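Local atomic coordinates of F-BAR domain only protein 1 (Danio rerio, PDB entry 5JP2), a protein that probably acts at an early step of clathrin-mediated endocytosis, its mu homology domain binding a peptide of the endocytic protein Eps15. Residues B[21-25]-B[271-275]; B[41-47]-B[131-137]; B[192-197]-B[206-210]; B[171-175]-B[250-254]; B[143-149]-B[280-284]. One frame throughout, in Å; residues are numbered along the deposited sequence.

Contact 1 (B[21-25]-B[271-275]); sequences AAITE and VKKRF
Arg274 sets its CG between its own backbone N and carbonyl carbon (chi1 59°) and then runs extended to NE, while Thr24 turns OG1 beside its backbone N (chi1 -54°); the two side chains thereby lie alongside, pointing the same way. Arg274 NE donates to Thr24 OG1 at 3.2 Å, nearly straight and close to the guanidinium plane, and the Thr24 methyl CG2 comes within 3.5 Å of the same NE. Beneath them the backbones form a parallel pair in the large mixed sheet of the mu homology domain, joining the first and last strands of its sequence. Lys272 is held through both its backbone N, 2.9 Å from Ala21 O, and its backbone O, 2.7 Å from Ile23 N. Arg274 is used likewise, by Ile23 O and Glu25 N. On this face lies the bound peptide, whose backbone takes hydrogen bonds from Lys272 NZ and Arg274 NH2. Arginine suits its place because it also makes a cation-pi contact with an aromatic side chain of the peptide; Thr24 packs on an aromatic side chain too, and small Ala22 on an apolar one. On the other face, Ile23 CD1 meets Val271 CG1 at 4.4 Å, and buried Glu25 is held by Ser255.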
# COMPACT_ATOMS: atom_id res chain seq x y z
N ALA B 21 14.68 3.01 2.46
CA ALA B 21 13.45 3.58 1.92
C ALA B 21 12.26 2.67 2.23
O ALA B 21 12.42 1.47 2.43
CB ALA B 21 13.56 3.78 0.41
N ALA B 22 11.07 3.26 2.29
CA ALA B 22 9.84 2.50 2.47
C ALA B 22 8.77 3.08 1.55
O ALA B 22 8.52 4.28 1.57
CB ALA B 22 9.34 2.52 3.91
N ILE B 23 8.17 2.20 0.76
CA ILE B 23 7.11 2.54 -0.17
C ILE B 23 5.84 1.91 0.37
O ILE B 23 5.77 0.69 0.50
CB ILE B 23 7.42 2.03 -1.59
CG1 ILE B 23 8.68 2.69 -2.14
CG2 ILE B 23 6.27 2.27 -2.51
CD1 ILE B 23 9.08 2.16 -3.49
N THR B 24 4.86 2.74 0.72
CA THR B 24 3.61 2.31 1.32
C THR B 24 2.46 2.76 0.43
O THR B 24 2.40 3.92 0.03
CB THR B 24 3.46 2.91 2.71
OG1 THR B 24 4.61 2.57 3.47
CG2 THR B 24 2.26 2.35 3.40
N GLU B 25 1.56 1.84 0.09
CA GLU B 25 0.48 2.15 -0.83
C GLU B 25 -0.85 1.63 -0.31
O GLU B 25 -0.93 0.51 0.18
CB GLU B 25 0.78 1.58 -2.22
CG GLU B 25 1.83 2.34 -2.93
CD GLU B 25 2.04 1.91 -4.34
OE1 GLU B 25 1.34 1.00 -4.79
OE2 GLU B 25 2.92 2.47 -5.01
N VAL B 271 14.84 -1.57 0.85
CA VAL B 271 13.64 -0.88 0.39
C VAL B 271 12.46 -1.75 0.77
O VAL B 271 12.24 -2.80 0.16
CB VAL B 271 13.63 -0.62 -1.12
CG1 VAL B 271 12.35 0.06 -1.51
CG2 VAL B 271 14.79 0.26 -1.49
N LYS B 272 11.66 -1.28 1.71
CA LYS B 272 10.50 -1.99 2.20
C LYS B 272 9.28 -1.54 1.39
O LYS B 272 9.06 -0.34 1.24
CB LYS B 272 10.30 -1.72 3.68
CG LYS B 272 9.25 -2.58 4.35
CD LYS B 272 9.29 -2.44 5.86
CE LYS B 272 8.23 -3.30 6.54
NZ LYS B 272 8.22 -3.18 8.03
N LYS B 273 8.55 -2.51 0.83
CA LYS B 273 7.36 -2.25 0.04
C LYS B 273 6.16 -2.94 0.67
O LYS B 273 6.18 -4.16 0.88
CB LYS B 273 7.54 -2.75 -1.39
CG LYS B 273 8.79 -2.28 -2.00
CD LYS B 273 8.84 -2.63 -3.44
CE LYS B 273 10.22 -2.36 -3.99
NZ LYS B 273 10.23 -2.30 -5.46
N ARG B 274 5.12 -2.17 0.99
CA ARG B 274 3.92 -2.71 1.61
C ARG B 274 2.68 -2.04 1.04
O ARG B 274 2.71 -0.87 0.66
CB ARG B 274 3.95 -2.56 3.12
CG ARG B 274 4.07 -1.14 3.59
CD ARG B 274 4.17 -1.08 5.10
NE ARG B 274 4.06 0.29 5.60
CZ ARG B 274 3.97 0.61 6.88
NH1 ARG B 274 3.97 -0.34 7.79
NH2 ARG B 274 3.88 1.88 7.24
N PHE B 275 1.60 -2.80 0.96
CA PHE B 275 0.35 -2.22 0.52
C PHE B 275 -0.81 -2.83 1.28
O PHE B 275 -0.71 -3.91 1.85
CB PHE B 275 0.18 -2.37 -0.98
CG PHE B 275 0.17 -3.78 -1.47
CD1 PHE B 275 -0.96 -4.57 -1.31
CD2 PHE B 275 1.25 -4.29 -2.14
CE1 PHE B 275 -0.98 -5.85 -1.78
CE2 PHE B 275 1.23 -5.57 -2.62
CZ PHE B 275 0.11 -6.36 -2.44

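Contact 2 (B[41-47]-B[131-137]); sequences VKITGDL and LKYQASS
Tyr133 lays its ring across the backbone of Gly45, a closely packed part of this pairing. With CG between the backbone N and carbonyl carbon (chi1 60°), the ring swings over the neighbouring strand, and Gly45 CA sits 3.7 Å from the ring centroid, 18° off the normal, a CH-pi contact. Glycine suits the site because a side chain on that face would run into the ring. Tyr133 OH continues inward to a hydrogen bond with Glu25, which fixes the far end of the ring. Along the same buried face, Ile43 CB meets Ala135 CB at 4.3 Å and Leu47 CB meets Leu131 CB at 4.1 Å; branched aliphatic residues fill much of this side.

The opposite face is polar and looser. Lys132 bends at chi2 (-59°) and runs beside Asp46; its NZ comes to Asp46 OD2 from above the carboxylate plane, in a salt bridge of 2.8 Å. Asp46 OD1 is taken by Thr48, so both carboxylate oxygens have partners. Farther along, Lys42 CD passes Gln134 NE2 at 3.7 Å, two chains that cross at a slant in simple contact. Paired backbone bonds, such as Ile43 N to Ala135 O at 2.7 Å, hold the strands in register. Hydrogen-bonded and non-hydrogen-bonded pairs alternate, with mostly apolar residues on one face and polar ones on the other, as in an amphipathic antiparallel pair, here within the large mixed sheet of the mu homology domain.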
# COMPACT_ATOMS: atom_id res chain seq x y z
N VAL B 41 -10.36 2.49 -9.70
CA VAL B 41 -9.25 2.23 -8.79
C VAL B 41 -8.53 3.53 -8.45
O VAL B 41 -8.22 4.33 -9.33
CB VAL B 41 -8.27 1.21 -9.40
CG1 VAL B 41 -7.09 1.01 -8.48
CG2 VAL B 41 -8.97 -0.09 -9.63
N LYS B 42 -8.24 3.73 -7.16
CA LYS B 42 -7.38 4.82 -6.68
C LYS B 42 -6.31 4.29 -5.74
O LYS B 42 -6.62 3.75 -4.67
CB LYS B 42 -8.19 5.91 -5.98
CG LYS B 42 -7.34 7.14 -5.65
CD LYS B 42 -8.09 8.25 -4.95
CE LYS B 42 -8.37 7.90 -3.52
NZ LYS B 42 -8.68 9.10 -2.71
N ILE B 43 -5.05 4.48 -6.10
CA ILE B 43 -3.92 4.12 -5.25
C ILE B 43 -3.30 5.38 -4.68
O ILE B 43 -3.05 6.34 -5.41
CB ILE B 43 -2.88 3.30 -6.03
CG1 ILE B 43 -3.51 2.02 -6.56
CG2 ILE B 43 -1.72 2.98 -5.14
CD1 ILE B 43 -2.76 1.41 -7.66
N THR B 44 -3.03 5.37 -3.39
CA THR B 44 -2.37 6.46 -2.70
C THR B 44 -1.10 5.95 -2.05
O THR B 44 -1.11 4.96 -1.33
CB THR B 44 -3.30 7.06 -1.67
OG1 THR B 44 -4.49 7.48 -2.32
CG2 THR B 44 -2.64 8.25 -1.05
N GLY B 45 0.01 6.63 -2.31
CA GLY B 45 1.28 6.12 -1.87
C GLY B 45 2.09 7.13 -1.11
O GLY B 45 1.90 8.34 -1.23
N ASP B 46 3.06 6.61 -0.35
CA ASP B 46 3.96 7.40 0.46
C ASP B 46 5.37 6.84 0.36
O ASP B 46 5.57 5.63 0.48
CB ASP B 46 3.51 7.40 1.92
CG ASP B 46 4.61 7.81 2.85
OD1 ASP B 46 5.26 6.90 3.41
OD2 ASP B 46 4.85 9.02 3.03
N LEU B 47 6.35 7.71 0.15
CA LEU B 47 7.76 7.33 0.17
C LEU B 47 8.44 7.93 1.39
O LEU B 47 8.51 9.15 1.53
CB LEU B 47 8.46 7.79 -1.09
CG LEU B 47 9.96 7.53 -1.17
CD1 LEU B 47 10.29 6.06 -1.14
CD2 LEU B 47 10.51 8.15 -2.43
N LEU B 131 7.71 11.93 -0.15
CA LEU B 131 6.78 12.10 -1.26
C LEU B 131 5.41 11.50 -0.95
O LEU B 131 5.32 10.48 -0.28
CB LEU B 131 7.35 11.47 -2.51
CG LEU B 131 6.61 11.59 -3.82
CD1 LEU B 131 7.04 12.84 -4.52
CD2 LEU B 131 6.95 10.38 -4.64
N LYS B 132 4.37 12.14 -1.47
CA LYS B 132 3.03 11.58 -1.57
C LYS B 132 2.66 11.50 -3.04
O LYS B 132 3.11 12.31 -3.84
CB LYS B 132 1.99 12.42 -0.84
CG LYS B 132 2.37 12.79 0.56
CD LYS B 132 2.61 11.59 1.43
CE LYS B 132 2.61 12.01 2.89
NZ LYS B 132 2.92 10.88 3.79
N TYR B 133 1.86 10.51 -3.41
CA TYR B 133 1.51 10.36 -4.82
C TYR B 133 0.22 9.58 -4.96
O TYR B 133 -0.26 8.95 -4.02
CB TYR B 133 2.66 9.71 -5.62
CG TYR B 133 3.08 8.34 -5.17
CD1 TYR B 133 3.97 8.18 -4.14
CD2 TYR B 133 2.58 7.21 -5.78
CE1 TYR B 133 4.36 6.93 -3.72
CE2 TYR B 133 2.95 5.96 -5.37
CZ TYR B 133 3.85 5.82 -4.35
OH TYR B 133 4.23 4.58 -3.93
N GLN B 134 -0.34 9.63 -6.16
CA GLN B 134 -1.70 9.18 -6.43
C GLN B 134 -1.76 8.56 -7.81
O GLN B 134 -1.12 9.06 -8.73
CB GLN B 134 -2.67 10.35 -6.34
CG GLN B 134 -4.03 10.03 -5.83
CD GLN B 134 -4.86 11.27 -5.68
OE1 GLN B 134 -4.58 12.29 -6.31
NE2 GLN B 134 -5.88 11.21 -4.85
N ALA B 135 -2.52 7.48 -7.94
CA ALA B 135 -2.74 6.87 -9.24
C ALA B 135 -4.18 6.40 -9.33
O ALA B 135 -4.68 5.75 -8.41
CB ALA B 135 -1.79 5.70 -9.48
N SER B 136 -4.85 6.73 -10.43
CA SER B 136 -6.26 6.44 -10.64
C SER B 136 -6.45 5.75 -11.97
O SER B 136 -5.75 6.06 -12.93
CB SER B 136 -7.12 7.69 -10.62
OG SER B 136 -7.02 8.37 -9.39
N SER B 137 -7.41 4.84 -12.03
CA SER B 137 -7.70 4.18 -13.29
C SER B 137 -9.14 3.69 -13.29
O SER B 137 -9.73 3.46 -12.23
CB SER B 137 -6.74 3.02 -13.55
OG SER B 137 -6.56 2.86 -14.94

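Contact 3 (B[192-197]-B[206-210]); sequences LQCQPP and RLLWK
Trp209 supplies the single direct hydrogen bond of this contact, from its indole NE1 to Pro196 O at 2.9 Å. The carbonyl oxygen lies close to the ring plane, at the indole edge, and the bond is moderately straight, with an angle of 155° at the hydrogen. Seen from the acceptor, however, the donor stands well above the carbonyl plane, not on a lone pair. Proline suits this place because the peptide bond before it is cis, which bends the chain as strand 192-195 ends.

Most of the remaining contacts are apolar. The Pro196 ring crosses the indole at about a right angle, with CG 4.1 Å from Trp209 CD1. At the other end of the indole, Cys194 CB approaches Trp209 CZ2 at 4.4 Å. Leu207 CD1 serves two partners, touching Cys194 SG at 4.2 Å and Leu192 CD2 at the same distance. Cys194 thus turns SG to Leu207 and CB to the indole, and its small side chain suits both contacts.

The two strands belong to different sheets, strand 192-195 to a four-stranded antiparallel sheet and strand 206-210 to the large mixed one; their axes are 10.0 Å apart at closest approach and 22° askew. This is face-to-face packing of sheets, which Leu226 and Ala228 extend around the indole. Its chemistry implies that a large aromatic bridges the gap by dispersion, while one directional bond satisfies the indole N-H and probably helps to set the rotation of the ring.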
# COMPACT_ATOMS: atom_id res chain seq x y z
N LEU B 192 -30.15 -17.98 7.76
CA LEU B 192 -28.84 -17.71 7.20
C LEU B 192 -28.21 -18.96 6.64
O LEU B 192 -28.06 -19.96 7.34
CB LEU B 192 -27.92 -17.14 8.27
CG LEU B 192 -27.61 -15.67 8.20
CD1 LEU B 192 -26.80 -15.29 9.41
CD2 LEU B 192 -26.84 -15.41 6.94
N GLN B 193 -27.81 -18.90 5.38
CA GLN B 193 -27.04 -19.96 4.77
C GLN B 193 -25.81 -19.31 4.17
O GLN B 193 -25.92 -18.27 3.53
CB GLN B 193 -27.89 -20.67 3.72
CG GLN B 193 -29.22 -21.13 4.31
CD GLN B 193 -30.25 -21.42 3.26
OE1 GLN B 193 -30.19 -22.45 2.60
NE2 GLN B 193 -31.22 -20.52 3.09
N CYS B 194 -24.64 -19.93 4.35
CA CYS B 194 -23.40 -19.40 3.80
C CYS B 194 -22.59 -20.55 3.25
O CYS B 194 -22.39 -21.56 3.93
CB CYS B 194 -22.58 -18.67 4.86
SG CYS B 194 -23.47 -17.39 5.70
N GLN B 195 -22.09 -20.39 2.04
CA GLN B 195 -21.15 -21.33 1.48
C GLN B 195 -19.99 -20.50 0.95
O GLN B 195 -20.17 -19.72 0.03
CB GLN B 195 -21.82 -22.11 0.36
CG GLN B 195 -23.07 -22.86 0.81
CD GLN B 195 -24.03 -23.13 -0.34
OE1 GLN B 195 -23.68 -23.81 -1.31
NE2 GLN B 195 -25.24 -22.58 -0.25
N PRO B 196 -18.79 -20.66 1.51
CA PRO B 196 -18.39 -21.39 2.71
C PRO B 196 -18.93 -20.74 3.97
O PRO B 196 -19.55 -19.70 3.87
CB PRO B 196 -16.85 -21.34 2.64
CG PRO B 196 -16.53 -20.26 1.74
CD PRO B 196 -17.63 -20.16 0.76
N PRO B 197 -18.71 -21.35 5.14
CA PRO B 197 -19.27 -20.79 6.37
C PRO B 197 -18.70 -19.42 6.69
O PRO B 197 -17.55 -19.12 6.39
CB PRO B 197 -18.87 -21.81 7.44
CG PRO B 197 -18.64 -23.06 6.71
CD PRO B 197 -18.08 -22.66 5.39
N ARG B 206 -22.20 -7.63 10.50
CA ARG B 206 -21.73 -7.98 9.17
C ARG B 206 -21.27 -9.43 9.15
O ARG B 206 -20.89 -10.00 10.17
CB ARG B 206 -20.61 -7.05 8.71
CG ARG B 206 -19.41 -7.06 9.61
CD ARG B 206 -18.48 -5.90 9.30
NE ARG B 206 -17.27 -5.97 10.11
CZ ARG B 206 -16.29 -5.08 10.08
NH1 ARG B 206 -16.36 -4.04 9.26
NH2 ARG B 206 -15.23 -5.23 10.86
N LEU B 207 -21.37 -10.03 7.97
CA LEU B 207 -20.85 -11.37 7.74
C LEU B 207 -19.37 -11.33 7.40
O LEU B 207 -18.92 -10.48 6.62
CB LEU B 207 -21.60 -12.03 6.60
CG LEU B 207 -22.96 -12.62 6.91
CD1 LEU B 207 -23.52 -13.18 5.63
CD2 LEU B 207 -22.78 -13.70 7.93
N LEU B 208 -18.60 -12.24 8.00
CA LEU B 208 -17.16 -12.29 7.82
C LEU B 208 -16.71 -13.62 7.25
O LEU B 208 -16.93 -14.67 7.86
CB LEU B 208 -16.44 -12.06 9.15
CG LEU B 208 -14.92 -12.25 9.11
CD1 LEU B 208 -14.23 -11.27 8.18
CD2 LEU B 208 -14.34 -12.17 10.50
N TRP B 209 -16.09 -13.58 6.08
CA TRP B 209 -15.34 -14.71 5.55
C TRP B 209 -13.85 -14.43 5.70
O TRP B 209 -13.38 -13.35 5.36
CB TRP B 209 -15.65 -14.95 4.07
CG TRP B 209 -17.00 -15.52 3.80
CD1 TRP B 209 -17.34 -16.83 3.79
CD2 TRP B 209 -18.17 -14.79 3.46
NE1 TRP B 209 -18.66 -16.97 3.47
CE2 TRP B 209 -19.19 -15.73 3.26
CE3 TRP B 209 -18.46 -13.44 3.31
CZ2 TRP B 209 -20.48 -15.36 2.92
CZ3 TRP B 209 -19.72 -13.07 2.96
CH2 TRP B 209 -20.73 -14.03 2.77
N LYS B 210 -13.12 -15.42 6.19
CA LYS B 210 -11.66 -15.38 6.19
C LYS B 210 -11.18 -16.29 5.08
O LYS B 210 -11.50 -17.48 5.07
CB LYS B 210 -11.09 -15.84 7.53
CG LYS B 210 -11.38 -14.95 8.70
CD LYS B 210 -10.58 -15.41 9.90
CE LYS B 210 -10.79 -14.52 11.10
NZ LYS B 210 -10.01 -15.01 12.27

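Contact 4 (B[171-175]-B[250-254]); sequences APATQ and SGASL
Thr174 OG1 is gripped twice: it donates to Ser250 O at 2.8 Å and accepts from a water at 3.0 Å. The bond to Ser250 arrives nearly along the C=O axis. The same water also donates to Gln175 O at 2.6 Å and accepts from Ser250 N at 2.9 Å, so it stitches the two segments together beside the direct bond. With OG1 anti to the backbone N (chi1 -179°), the threonine turns its hydroxyl to Ser250 and leaves CG2 near Ala252 CB, 4.1 Å away. Threonine thus serves both the polar and the apolar half of the contact.

The apolar half centres on Pro172. Its CB rests 3.8 Å from Ala252 CB, and its CG is 3.7 Å from Leu254 CD2, Pro172 and Leu254 crossing at a slant. A rigid, compact proline ring suits this close packing, and the short alanine lets it come close. Phe275, from the strand 266-283, backs Pro172, Thr174 and Leu254. Segment 171-175 is a loop, and 250-254 leaves the end of strand 242-250, without strand pairing between them; the chemistry implies that a threonine hydroxyl and one water do the work of backbone bonds, while Pro172 packs on Ala252 and Leu254.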
# COMPACT_ATOMS: atom_id res chain seq x y z
N ALA B 171 -2.22 -8.49 -10.86
CA ALA B 171 -1.61 -8.47 -9.55
C ALA B 171 -0.09 -8.40 -9.62
O ALA B 171 0.53 -8.94 -10.55
CB ALA B 171 -2.02 -9.71 -8.77
N PRO B 172 0.52 -7.76 -8.63
CA PRO B 172 1.97 -7.83 -8.47
C PRO B 172 2.39 -9.24 -8.08
O PRO B 172 1.57 -10.08 -7.72
CB PRO B 172 2.24 -6.84 -7.34
CG PRO B 172 1.02 -6.88 -6.52
CD PRO B 172 -0.11 -7.06 -7.50
N ALA B 173 3.69 -9.49 -8.14
CA ALA B 173 4.21 -10.81 -7.83
C ALA B 173 4.46 -10.88 -6.34
O ALA B 173 5.55 -10.54 -5.87
CB ALA B 173 5.47 -11.10 -8.62
N THR B 174 3.48 -11.42 -5.62
CA THR B 174 3.51 -11.61 -4.18
C THR B 174 2.14 -12.12 -3.77
O THR B 174 1.20 -12.09 -4.56
CB THR B 174 3.87 -10.33 -3.40
OG1 THR B 174 3.90 -10.62 -2.00
CG2 THR B 174 2.89 -9.21 -3.66
N GLN B 175 2.03 -12.62 -2.55
CA GLN B 175 0.76 -13.07 -2.04
C GLN B 175 -0.06 -11.91 -1.49
O GLN B 175 0.47 -10.92 -0.99
CB GLN B 175 1.00 -14.09 -0.93
CG GLN B 175 1.73 -15.31 -1.37
CD GLN B 175 1.43 -16.46 -0.46
OE1 GLN B 175 1.50 -16.33 0.76
NE2 GLN B 175 1.09 -17.61 -1.04
N SER B 250 3.24 -7.46 0.73
CA SER B 250 4.58 -6.96 1.00
C SER B 250 5.49 -7.45 -0.10
O SER B 250 5.25 -8.50 -0.69
CB SER B 250 5.11 -7.44 2.35
OG SER B 250 5.22 -8.84 2.32
N GLY B 251 6.54 -6.69 -0.36
CA GLY B 251 7.54 -7.09 -1.32
C GLY B 251 7.34 -6.54 -2.70
O GLY B 251 8.22 -6.68 -3.54
N ALA B 252 6.21 -5.90 -2.96
CA ALA B 252 5.97 -5.27 -4.24
C ALA B 252 5.13 -4.03 -4.01
O ALA B 252 4.53 -3.86 -2.95
CB ALA B 252 5.27 -6.22 -5.21
N SER B 253 5.13 -3.16 -5.00
CA SER B 253 4.24 -2.01 -5.02
C SER B 253 3.12 -2.26 -6.02
O SER B 253 3.28 -3.01 -6.98
CB SER B 253 5.01 -0.74 -5.38
OG SER B 253 5.22 -0.64 -6.76
N LEU B 254 1.96 -1.67 -5.76
CA LEU B 254 0.88 -1.78 -6.73
C LEU B 254 1.08 -0.83 -7.90
O LEU B 254 0.84 -1.20 -9.05
CB LEU B 254 -0.46 -1.53 -6.06
CG LEU B 254 -0.76 -2.48 -4.91
CD1 LEU B 254 -2.00 -2.09 -4.16
CD2 LEU B 254 -0.88 -3.88 -5.47
O HOH W 1 2.40 -10.19 0.54

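Contact 5 (B[143-149]-B[280-284]); sequences APLLLSA and YMAGC
Strands 145-149 and 280-283 run in roughly the same direction, 33° askew and 6.1 Å apart at their closest, the backbones converging toward Ala149 and Cys284, whose CA atoms are 5.1 Å apart. At the wide end Tyr280 spans the gap. Its CG stands anti to the backbone N (chi1 -162°), which sends the ring across to Leu145, and its OH donates to Leu145 O at 2.8 Å. The bond lies in the carbonyl plane, on a lone pair, with the oxygen at the ring edge. Ala143 CB, 3.5 Å from the same Tyr280 OH, and Pro144 CD crowd round the hydroxyl, so a long residue with a polar end suits this buried place, and Phe247 meets the ring edge-to-face. The two strands belong to different sheets of the mu homology domain, 145-154 to a four-stranded antiparallel one and 266-283 to the large mixed one, and their facing side chains make a sandwich-like interface between them. Midway, Leu147 fills the space: its CD1 touches Tyr280 CE1 at 4.1 Å, also at the ring edge, and its CB sits 3.7 Å from Ala282 CB. As the gap narrows the residues are small, and Ala149 CB lies 4.0 Å from Ala282 CB. Here a water accepts from Ala149 N and lies 2.7 Å from Gly283 O, bridging the two backbones. Cys284 forms a disulfide with Cys151, tying the chain end to strand 145-154 just beyond Ala149; it is poorly ordered and modelled in two conformers, so its side-chain geometry is uncertain.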
# COMPACT_ATOMS: atom_id res chain seq x y z
N ALA B 143 -6.17 -3.31 -10.67
CA ALA B 143 -6.60 -3.84 -9.39
C ALA B 143 -6.07 -5.25 -9.20
O ALA B 143 -6.28 -6.09 -10.07
CB ALA B 143 -8.12 -3.85 -9.30
N PRO B 144 -5.39 -5.54 -8.10
CA PRO B 144 -4.82 -6.88 -7.93
C PRO B 144 -5.86 -7.97 -7.79
O PRO B 144 -5.60 -9.12 -8.16
CB PRO B 144 -3.98 -6.73 -6.67
CG PRO B 144 -4.54 -5.61 -5.96
CD PRO B 144 -5.08 -4.66 -6.97
N LEU B 145 -7.02 -7.66 -7.25
CA LEU B 145 -8.04 -8.66 -7.01
C LEU B 145 -9.31 -8.23 -7.72
O LEU B 145 -9.86 -7.17 -7.43
CB LEU B 145 -8.26 -8.83 -5.51
CG LEU B 145 -9.24 -9.90 -5.08
CD1 LEU B 145 -8.77 -11.23 -5.52
CD2 LEU B 145 -9.44 -9.87 -3.59
N LEU B 146 -9.75 -9.03 -8.68
CA LEU B 146 -10.94 -8.73 -9.45
C LEU B 146 -12.15 -9.30 -8.74
O LEU B 146 -12.12 -10.45 -8.31
CB LEU B 146 -10.83 -9.32 -10.85
CG LEU B 146 -10.51 -8.24 -11.86
CD1 LEU B 146 -9.12 -7.73 -11.60
CD2 LEU B 146 -10.67 -8.76 -13.26
N LEU B 147 -13.18 -8.48 -8.59
CA LEU B 147 -14.41 -8.87 -7.91
C LEU B 147 -15.61 -8.77 -8.84
O LEU B 147 -15.73 -7.80 -9.59
CB LEU B 147 -14.66 -7.98 -6.69
CG LEU B 147 -13.53 -7.80 -5.71
CD1 LEU B 147 -14.00 -6.98 -4.55
CD2 LEU B 147 -13.00 -9.13 -5.26
N SER B 148 -16.48 -9.76 -8.78
CA SER B 148 -17.78 -9.70 -9.44
C SER B 148 -18.85 -10.20 -8.49
O SER B 148 -18.88 -11.39 -8.15
CB SER B 148 -17.79 -10.52 -10.72
OG SER B 148 -19.06 -10.47 -11.33
N ALA B 149 -19.74 -9.30 -8.08
CA ALA B 149 -20.85 -9.62 -7.20
C ALA B 149 -22.17 -9.59 -7.96
O ALA B 149 -22.36 -8.81 -8.89
CB ALA B 149 -20.92 -8.65 -6.03
N TYR B 280 -12.44 -1.16 -0.44
CA TYR B 280 -12.24 -1.97 -1.63
C TYR B 280 -13.49 -2.82 -1.81
O TYR B 280 -13.68 -3.79 -1.08
CB TYR B 280 -10.98 -2.83 -1.45
CG TYR B 280 -10.37 -3.42 -2.69
CD1 TYR B 280 -10.90 -4.55 -3.27
CD2 TYR B 280 -9.22 -2.88 -3.24
CE1 TYR B 280 -10.35 -5.09 -4.38
CE2 TYR B 280 -8.63 -3.44 -4.37
CZ TYR B 280 -9.20 -4.55 -4.92
OH TYR B 280 -8.66 -5.12 -6.04
N MET B 281 -14.31 -2.49 -2.81
CA MET B 281 -15.72 -2.86 -2.77
C MET B 281 -16.23 -3.44 -4.08
O MET B 281 -15.79 -3.07 -5.16
CB MET B 281 -16.63 -1.67 -2.45
CG MET B 281 -16.18 -0.75 -1.38
SD MET B 281 -16.25 -1.40 0.27
CE MET B 281 -17.99 -1.53 0.56
N ALA B 282 -17.19 -4.34 -3.95
CA ALA B 282 -17.94 -4.88 -5.08
C ALA B 282 -19.42 -4.67 -4.82
O ALA B 282 -19.93 -5.10 -3.79
CB ALA B 282 -17.66 -6.37 -5.29
N GLY B 283 -20.08 -3.96 -5.73
CA GLY B 283 -21.51 -3.81 -5.68
C GLY B 283 -22.20 -4.71 -6.69
O GLY B 283 -21.58 -5.20 -7.63
N CYS B 284 -23.49 -4.94 -6.48
CA CYS B 284 -24.26 -5.80 -7.37
C CYS B 284 -25.58 -5.13 -7.73
O CYS B 284 -26.13 -4.34 -6.95
CB CYS B 284 -24.53 -7.17 -6.74
SG CYS B 284 -24.93 -7.14 -5.00
O HOH W 2 -19.28 -6.25 -8.56

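Contacts 1 and 2 lie side by side in the large mixed sheet, their centres 12 Å apart, joined by Thr24 O to Asp46 N at 2.8 Å and by Glu25 OE2 to Tyr133 OH at 2.7 Å. Contact 1 carries residues that bind the peptide. Contact 4 lies on its other flank, centre to centre 10 Å, where Gly251 N probably hydrogen-bonds Lys273 O at 2.8 Å. Pro144 links contact 4 to contact 5, touching Pro172 and Leu254, while Val41 joins contact 2 to contact 5 through Ala143. Contact 3 stands apart, its centre 33 Å from that of contact 1. The zinc ion, at His165 and Cys167, is about 10 Å from the Leu145 side chain.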